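Local coordinates for protein DNA polymerase (Bacillus phage phi29, PDB 2PY5) that replicates the viral genome by protein-primed, strand-displacing DNA synthesis with high processivity and proofreads its product with a 3'-5' exonuclease, at residues P5-S10 with H35-I40; D57-N62 with I179-G184. The protein carries 2 engineered substitutions. All blocks are in the same frame, centred on the assembly; numbering follows the deposited sequence.

Contact 1: P5-S10 with H35-I40; sequences PRKMYS and HSEYKI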
loop_
_atom_site.group_PDB
_atom_site.type_symbol
_atom_site.label_atom_id
_atom_site.label_comp_id
_atom_site.label_asym_id
_atom_site.label_seq_id
_atom_site.Cartn_x
_atom_site.Cartn_y
_atom_site.Cartn_z
ATOM N N PRO F 5 -1.616 29.924 -13.497
ATOM C CA PRO F 5 -1.618 28.532 -13.924
ATOM C C PRO F 5 -2.982 27.848 -13.754
ATOM O O PRO F 5 -4.012 28.530 -13.725
ATOM C CB PRO F 5 -0.553 27.906 -13.025
ATOM C CG PRO F 5 0.457 29.009 -12.840
ATOM C CD PRO F 5 -0.282 30.334 -13.018
ATOM N N ARG F 6 -2.978 26.520 -13.642
ATOM C CA ARG F 6 -4.212 25.743 -13.643
ATOM C C ARG F 6 -4.842 25.639 -12.261
ATOM O O ARG F 6 -4.159 25.372 -11.273
ATOM C CB ARG F 6 -3.960 24.328 -14.177
ATOM C CG ARG F 6 -3.503 24.304 -15.616
ATOM C CD ARG F 6 -2.967 22.967 -16.004
ATOM N NE ARG F 6 -4.038 21.984 -16.153
ATOM C CZ ARG F 6 -4.881 21.941 -17.176
ATOM N NH1 ARG F 6 -4.785 22.800 -18.176
ATOM N NH2 ARG F 6 -5.821 21.011 -17.206
ATOM N N LYS F 7 -6.160 25.809 -12.218
ATOM C CA LYS F 7 -6.934 25.583 -11.009
ATOM C C LYS F 7 -6.999 24.093 -10.700
ATOM O O LYS F 7 -6.773 23.264 -11.592
ATOM C CB LYS F 7 -8.344 26.143 -11.170
ATOM C CG LYS F 7 -8.420 27.673 -11.189
ATOM C CD LYS F 7 -9.867 28.114 -11.400
ATOM C CE LYS F 7 -10.242 29.345 -10.614
ATOM N NZ LYS F 7 -11.733 29.552 -10.626
ATOM N N MET F 8 -7.294 23.776 -9.437
ATOM C CA MET F 8 -7.398 22.403 -8.955
ATOM C C MET F 8 -8.688 22.229 -8.179
ATOM O O MET F 8 -9.028 23.062 -7.322
ATOM C CB MET F 8 -6.233 22.043 -8.033
ATOM C CG MET F 8 -4.864 22.365 -8.592
ATOM S SD MET F 8 -3.547 22.205 -7.360
ATOM C CE MET F 8 -4.017 23.421 -6.131
ATOM N N TYR F 9 -9.368 21.123 -8.447
ATOM C CA TYR F 9 -10.647 20.837 -7.804
ATOM C C TYR F 9 -10.660 19.468 -7.200
ATOM O O TYR F 9 -10.158 18.526 -7.797
ATOM C CB TYR F 9 -11.792 20.921 -8.821
ATOM C CG TYR F 9 -12.046 22.325 -9.328
ATOM C CD1 TYR F 9 -11.297 22.854 -10.373
ATOM C CD2 TYR F 9 -13.017 23.120 -8.746
ATOM C CE1 TYR F 9 -11.530 24.131 -10.843
ATOM C CE2 TYR F 9 -13.243 24.395 -9.185
ATOM C CZ TYR F 9 -12.502 24.914 -10.237
ATOM O OH TYR F 9 -12.739 26.205 -10.676
ATOM N N SER F 10 -11.295 19.374 -6.039
ATOM C CA SER F 10 -11.683 18.127 -5.401
ATOM C C SER F 10 -13.111 17.761 -5.791
ATOM O O SER F 10 -14.022 18.567 -5.611
ATOM C CB SER F 10 -11.633 18.312 -3.884
ATOM O OG SER F 10 -12.067 17.148 -3.229
ATOM N N HIS F 35 -12.019 27.082 -1.021
ATOM C CA HIS F 35 -13.064 26.120 -0.667
ATOM C C HIS F 35 -14.457 26.756 -0.689
ATOM O O HIS F 35 -15.448 26.066 -0.486
ATOM C CB HIS F 35 -12.770 25.427 0.690
ATOM C CG HIS F 35 -11.427 24.759 0.760
ATOM N ND1 HIS F 35 -10.807 24.478 1.957
ATOM C CD2 HIS F 35 -10.575 24.349 -0.208
ATOM C CE1 HIS F 35 -9.632 23.913 1.723
ATOM N NE2 HIS F 35 -9.467 23.822 0.416
ATOM N N SER F 36 -14.539 28.064 -0.957
ATOM C CA SER F 36 -15.820 28.749 -1.127
ATOM C C SER F 36 -16.423 28.575 -2.529
ATOM O O SER F 36 -17.624 28.779 -2.715
ATOM C CB SER F 36 -15.687 30.253 -0.796
ATOM O OG SER F 36 -15.192 31.004 -1.897
ATOM N N GLU F 37 -15.593 28.212 -3.511
ATOM C CA GLU F 37 -16.063 27.956 -4.875
ATOM C C GLU F 37 -16.364 26.471 -5.033
ATOM O O GLU F 37 -15.444 25.638 -5.109
ATOM C CB GLU F 37 -15.011 28.353 -5.915
ATOM C CG GLU F 37 -15.497 28.170 -7.348
ATOM C CD GLU F 37 -14.389 28.108 -8.368
ATOM O OE1 GLU F 37 -13.293 28.664 -8.114
ATOM O OE2 GLU F 37 -14.629 27.516 -9.442
ATOM N N TYR F 38 -17.649 26.143 -5.075
ATOM C CA TYR F 38 -18.056 24.758 -5.141
ATOM C C TYR F 38 -19.447 24.640 -5.747
ATOM O O TYR F 38 -20.204 25.603 -5.778
ATOM C CB TYR F 38 -17.998 24.122 -3.742
ATOM C CG TYR F 38 -19.218 24.391 -2.903
ATOM C CD1 TYR F 38 -20.241 23.458 -2.837
ATOM C CD2 TYR F 38 -19.361 25.570 -2.208
ATOM C CE1 TYR F 38 -21.356 23.676 -2.102
ATOM C CE2 TYR F 38 -20.492 25.809 -1.456
ATOM C CZ TYR F 38 -21.492 24.853 -1.415
ATOM O OH TYR F 38 -22.633 25.068 -0.672
ATOM N N LYS F 39 -19.760 23.449 -6.238
ATOM C CA LYS F 39 -21.082 23.183 -6.764
ATOM C C LYS F 39 -21.434 21.713 -6.602
ATOM O O LYS F 39 -20.596 20.831 -6.810
ATOM C CB LYS F 39 -21.169 23.586 -8.234
ATOM C CG LYS F 39 -22.604 23.453 -8.785
ATOM C CD LYS F 39 -22.862 24.244 -10.055
ATOM C CE LYS F 39 -24.287 23.984 -10.591
ATOM N NZ LYS F 39 -25.370 24.637 -9.777
ATOM N N ILE F 40 -22.672 21.470 -6.196
ATOM C CA ILE F 40 -23.235 20.127 -6.134
ATOM C C ILE F 40 -24.490 20.085 -7.000
ATOM O O ILE F 40 -25.335 20.984 -6.927
ATOM C CB ILE F 40 -23.548 19.741 -4.676
ATOM C CG1 ILE F 40 -22.236 19.585 -3.896
ATOM C CG2 ILE F 40 -24.381 18.456 -4.603
ATOM C CD1 ILE F 40 -22.398 19.651 -2.407
#
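Glu37 reaches across from the loop just before strand 38-41 to meet Lys7 and Tyr9, on the mixed beta-sheet of the 3'-5' exonuclease domain. Strand 38-41 forms one margin of that sheet, and strand 24-31 runs between it and strand 8-15, so the two segments share no backbone pairing: the CA atoms of Tyr9 and Tyr38, the nearest pair, are 8.8 Å apart. Long polar side chains suit such a gap.

The charged part is a salt bridge, Lys7 NZ to Glu37 OE1 at 3.1 Å. The lysine chain bends partway along, and its ammonium meets OE1 on the syn side, 23° out of the carboxylate plane. Glu37 has CG anti to the backbone N (chi1 -177°) and stays extended beyond it, which carries the carboxylate to Lys7 and Tyr9, beside Asn31 at the end of the intervening strand; the Lys7 and Glu37 side chains cross at about a right angle.

A second bond comes from a neutral donor: Tyr9 OH donates to Glu37 OE2 at 2.6 Å. Both carboxylate oxygens are thus engaged, one by a cation and one by a phenol, which fixes the rotation of the group and would probably stabilise its negative charge. Lys7 NZ also makes a weak hydrogen bond to Tyr9 OH, closing a small triangle of polar groups.

Tyrosine fits its position because its ring can be buried while the hydroxyl reaches the more exposed acid. Trp50 meets this ring edge-to-face, and Val54 of helix 44-54 also packs on Tyr9. Glu37 approaches the ring at its edge, near the ring plane, with the carboxylate turned 79° from it; besides the hydroxyl, OE2 lies 3.4 Å from Tyr9 CE2.

Contact 2: D57-N62 with I179-G184; sequences DLYFHN and IQFKQG. With nucleotides of chain A.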
loop_
_atom_site.group_PDB
_atom_site.type_symbol
_atom_site.label_atom_id
_atom_site.label_comp_id
_atom_site.label_asym_id
_atom_site.label_seq_id
_atom_site.Cartn_x
_atom_site.Cartn_y
_atom_site.Cartn_z
ATOM N N ASP F 57 -7.106 20.838 -13.180
ATOM C CA ASP F 57 -6.711 19.559 -12.645
ATOM C C ASP F 57 -7.754 19.130 -11.615
ATOM O O ASP F 57 -7.983 19.845 -10.638
ATOM C CB ASP F 57 -5.366 19.693 -11.940
ATOM C CG ASP F 57 -4.214 19.960 -12.889
ATOM O OD1 ASP F 57 -4.397 19.895 -14.125
ATOM O OD2 ASP F 57 -3.097 20.230 -12.378
ATOM N N LEU F 58 -8.369 17.968 -11.828
ATOM C CA LEU F 58 -9.429 17.464 -10.954
ATOM C C LEU F 58 -8.916 16.256 -10.226
ATOM O O LEU F 58 -8.092 15.507 -10.754
ATOM C CB LEU F 58 -10.672 17.042 -11.739
ATOM C CG LEU F 58 -11.253 18.000 -12.766
ATOM C CD1 LEU F 58 -12.626 17.482 -13.308
ATOM C CD2 LEU F 58 -11.308 19.444 -12.247
ATOM N N TYR F 59 -9.424 16.069 -9.020
ATOM C CA TYR F 59 -9.069 14.931 -8.181
ATOM C C TYR F 59 -10.315 14.231 -7.696
ATOM O O TYR F 59 -11.216 14.887 -7.144
ATOM C CB TYR F 59 -8.279 15.421 -6.963
ATOM C CG TYR F 59 -6.907 15.887 -7.336
ATOM C CD1 TYR F 59 -6.687 17.181 -7.811
ATOM C CD2 TYR F 59 -5.829 15.015 -7.250
ATOM C CE1 TYR F 59 -5.419 17.596 -8.176
ATOM C CE2 TYR F 59 -4.561 15.422 -7.611
ATOM C CZ TYR F 59 -4.362 16.700 -8.082
ATOM O OH TYR F 59 -3.088 17.101 -8.451
ATOM N N PHE F 60 -10.376 12.914 -7.890
ATOM C CA PHE F 60 -11.391 12.073 -7.260
ATOM C C PHE F 60 -10.660 11.143 -6.323
ATOM O O PHE F 60 -9.523 10.698 -6.628
ATOM C CB PHE F 60 -12.168 11.225 -8.282
ATOM C CG PHE F 60 -13.185 12.004 -9.083
ATOM C CD1 PHE F 60 -12.800 12.757 -10.185
ATOM C CD2 PHE F 60 -14.525 11.949 -8.748
ATOM C CE1 PHE F 60 -13.729 13.441 -10.924
ATOM C CE2 PHE F 60 -15.460 12.652 -9.499
ATOM C CZ PHE F 60 -15.055 13.386 -10.587
ATOM N N HIS F 61 -11.296 10.816 -5.204
ATOM C CA HIS F 61 -10.719 9.834 -4.271
ATOM C C HIS F 61 -11.107 8.426 -4.708
ATOM O O HIS F 61 -12.285 8.057 -4.711
ATOM C CB HIS F 61 -11.143 10.084 -2.834
ATOM C CG HIS F 61 -10.112 9.655 -1.839
ATOM N ND1 HIS F 61 -8.852 10.198 -1.806
ATOM C CD2 HIS F 61 -10.139 8.703 -0.875
ATOM C CE1 HIS F 61 -8.153 9.628 -0.842
ATOM N NE2 HIS F 61 -8.907 8.709 -0.267
ATOM N N ASN F 62 -10.089 7.629 -5.030
ATOM C CA ASN F 62 -10.256 6.320 -5.650
ATOM C C ASN F 62 -10.856 6.433 -7.060
ATOM O O ASN F 62 -11.956 5.977 -7.358
ATOM C CB ASN F 62 -11.042 5.361 -4.761
ATOM C CG ASN F 62 -10.961 3.928 -5.236
ATOM O OD1 ASN F 62 -9.924 3.477 -5.729
ATOM N ND2 ASN F 62 -12.060 3.177 -5.056
ATOM N N ILE F 179 -3.047 21.274 2.096
ATOM C CA ILE F 179 -1.966 21.161 3.060
ATOM C C ILE F 179 -0.756 20.443 2.443
ATOM O O ILE F 179 0.365 20.899 2.593
ATOM C CB ILE F 179 -2.424 20.438 4.355
ATOM C CG1 ILE F 179 -3.467 21.283 5.104
ATOM C CG2 ILE F 179 -1.262 20.158 5.253
ATOM C CD1 ILE F 179 -4.345 20.463 6.047
ATOM N N GLN F 180 -1.000 19.334 1.752
ATOM C CA GLN F 180 0.063 18.578 1.077
ATOM C C GLN F 180 0.813 19.445 0.045
ATOM O O GLN F 180 2.035 19.524 0.065
ATOM C CB GLN F 180 -0.545 17.351 0.439
ATOM C CG GLN F 180 0.457 16.330 -0.066
ATOM C CD GLN F 180 -0.224 15.060 -0.455
ATOM O OE1 GLN F 180 -1.353 15.073 -0.923
ATOM N NE2 GLN F 180 0.462 13.946 -0.254
ATOM N N PHE F 181 0.064 20.122 -0.805
ATOM C CA PHE F 181 0.658 20.980 -1.834
ATOM C C PHE F 181 1.440 22.126 -1.213
ATOM O O PHE F 181 2.546 22.467 -1.673
ATOM C CB PHE F 181 -0.426 21.538 -2.776
ATOM C CG PHE F 181 -1.157 20.496 -3.594
ATOM C CD1 PHE F 181 -0.613 19.244 -3.852
ATOM C CD2 PHE F 181 -2.410 20.786 -4.118
ATOM C CE1 PHE F 181 -1.312 18.306 -4.616
ATOM C CE2 PHE F 181 -3.100 19.849 -4.883
ATOM C CZ PHE F 181 -2.545 18.620 -5.129
ATOM N N LYS F 182 0.926 22.708 -0.127
ATOM C CA LYS F 182 1.645 23.795 0.550
ATOM C C LYS F 182 2.989 23.360 1.156
ATOM O O LYS F 182 3.885 24.180 1.351
ATOM C CB LYS F 182 0.771 24.440 1.633
ATOM C CG LYS F 182 -0.318 25.338 1.085
ATOM C CD LYS F 182 -1.185 25.886 2.216
ATOM C CE LYS F 182 -2.145 26.970 1.736
ATOM N NZ LYS F 182 -3.013 27.482 2.850
ATOM N N GLN F 183 3.126 22.067 1.460
ATOM C CA GLN F 183 4.371 21.504 1.944
ATOM C C GLN F 183 5.367 21.278 0.802
ATOM O O GLN F 183 6.519 20.956 1.065
ATOM C CB GLN F 183 4.141 20.147 2.628
ATOM C CG GLN F 183 3.181 20.128 3.788
ATOM C CD GLN F 183 3.267 21.341 4.640
ATOM O OE1 GLN F 183 4.271 21.554 5.322
ATOM N NE2 GLN F 183 2.196 22.168 4.623
ATOM N N GLY F 184 4.909 21.419 -0.438
ATOM C CA GLY F 184 5.774 21.211 -1.601
ATOM C C GLY F 184 5.607 19.829 -2.194
ATOM O O GLY F 184 6.321 19.457 -3.122
ATOM P P DT A 6 -12.887 5.504 0.545
ATOM O OP1 DT A 6 -12.703 6.934 0.767
ATOM O OP2 DT A 6 -13.492 4.644 1.568
ATOM O "O5'" DT A 6 -13.853 5.299 -0.725
ATOM C "C5'" DT A 6 -13.769 6.170 -1.841
ATOM C "C4'" DT A 6 -14.682 5.616 -2.911
ATOM O "O4'" DT A 6 -14.243 4.315 -3.334
ATOM C "C3'" DT A 6 -16.112 5.404 -2.428
ATOM O "O3'" DT A 6 -16.864 6.614 -2.481
ATOM C "C2'" DT A 6 -16.611 4.328 -3.384
ATOM C "C1'" DT A 6 -15.355 3.556 -3.771
ATOM N N1 DT A 6 -15.236 2.214 -3.130
ATOM C C2 DT A 6 -14.854 1.156 -3.916
ATOM O O2 DT A 6 -14.610 1.248 -5.102
ATOM N N3 DT A 6 -14.776 -0.040 -3.245
ATOM C C4 DT A 6 -15.017 -0.264 -1.899
ATOM O O4 DT A 6 -14.903 -1.382 -1.404
ATOM C C5 DT A 6 -15.382 0.899 -1.130
ATOM C C7 DT A 6 -15.665 0.784 0.330
ATOM C C6 DT A 6 -15.476 2.078 -1.777
ATOM P P DT A 5 -8.225 1.205 2.152
ATOM O OP1 DT A 5 -6.897 1.840 2.325
ATOM O OP2 DT A 5 -8.897 0.554 3.291
ATOM O "O5'" DT A 5 -9.224 2.318 1.547
ATOM C "C5'" DT A 5 -8.772 3.244 0.597
ATOM C "C4'" DT A 5 -9.785 3.371 -0.503
ATOM O "O4'" DT A 5 -9.782 2.145 -1.242
ATOM C "C3'" DT A 5 -11.223 3.551 -0.057
ATOM O "O3'" DT A 5 -11.483 4.922 0.049
ATOM C "C2'" DT A 5 -12.036 2.911 -1.171
ATOM C "C1'" DT A 5 -11.058 1.936 -1.797
ATOM N N1 DT A 5 -11.344 0.522 -1.536
ATOM C C2 DT A 5 -11.479 -0.298 -2.618
ATOM O O2 DT A 5 -11.412 0.101 -3.778
ATOM N N3 DT A 5 -11.740 -1.593 -2.288
ATOM C C4 DT A 5 -11.838 -2.131 -1.016
ATOM O O4 DT A 5 -12.077 -3.320 -0.852
ATOM C C5 DT A 5 -11.668 -1.216 0.078
ATOM C C7 DT A 5 -11.765 -1.689 1.493
ATOM C C6 DT A 5 -11.429 0.068 -0.225
#
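Tyr59 and Phe181 point at each other from opposite directions, one from strand 57-60 and the other from the last turn of helix 160-182, in the exonuclease domain. Their outer ends meet: Phe181 CZ lies 3.7 Å from Tyr59 OH and 4.0 Å from Tyr59 CZ. The rings are inclined by 54° with centroids 6.0 Å apart, an oblique aromatic pair. With CG anti to the carbonyl carbon (chi1 -71° and -64°), each ring is carried out from its backbone into the gap. Long aromatic side chains suit this place, since the CA atoms of Tyr59 and Phe181, the nearest across the two segments, are 13.1 Å apart.

Beyond the strand, Asn62 turns to the single-stranded DNA. Its ND2 donates to O4' of DT6 of chain A at 3.0 Å, a nearly straight bond, and weakly to O2 of DT5 of chain A. The amide thus engages both nucleotides, in keeping with its role in stabilising the frayed primer terminus. At the edge of the His61 ring, CD2 lies 3.5 Å from OP1 of DT6 of chain A. Tyr59 and His61 also bind the primer terminal protein.

On the helix, Gln183 NE2 folds back to donate to Ile179 O at 3.0 Å; Gln183 N reaches this oxygen from the opposite face of its plane. Gly184, with positive phi, ends the helix in a Schellman motif, where a side chain would press on the preceding carbonyl oxygen.

Strand 57-60 lies between strands 8-15 and 113-121, with Tyr120 of the latter against the Tyr59 ring, while Gln180 and Gln183 touch Leu381 of helix 376-387.

In the fold
Both contacts bind outlying elements to the central part of the exonuclease sheet, where strands 8-15 and 57-60 run side by side, joined by backbone hydrogen bonds between Tyr9 and both Asp57 and Tyr59. Contact 1 stays with the sheet and reaches the loop leading into an edge strand; contact 2 leaves it for a helix. Each is partly buried and sets one buried tyrosine against a more exposed partner, but contact 1 ends in charge and hydrogen bonding whereas contact 2 relies on aromatic contact. Contact 2 lies closer to the centre of the chain and includes residues at the DNA. The two also touch through Met8 and Phe181, linking strand 8-15 to the helix.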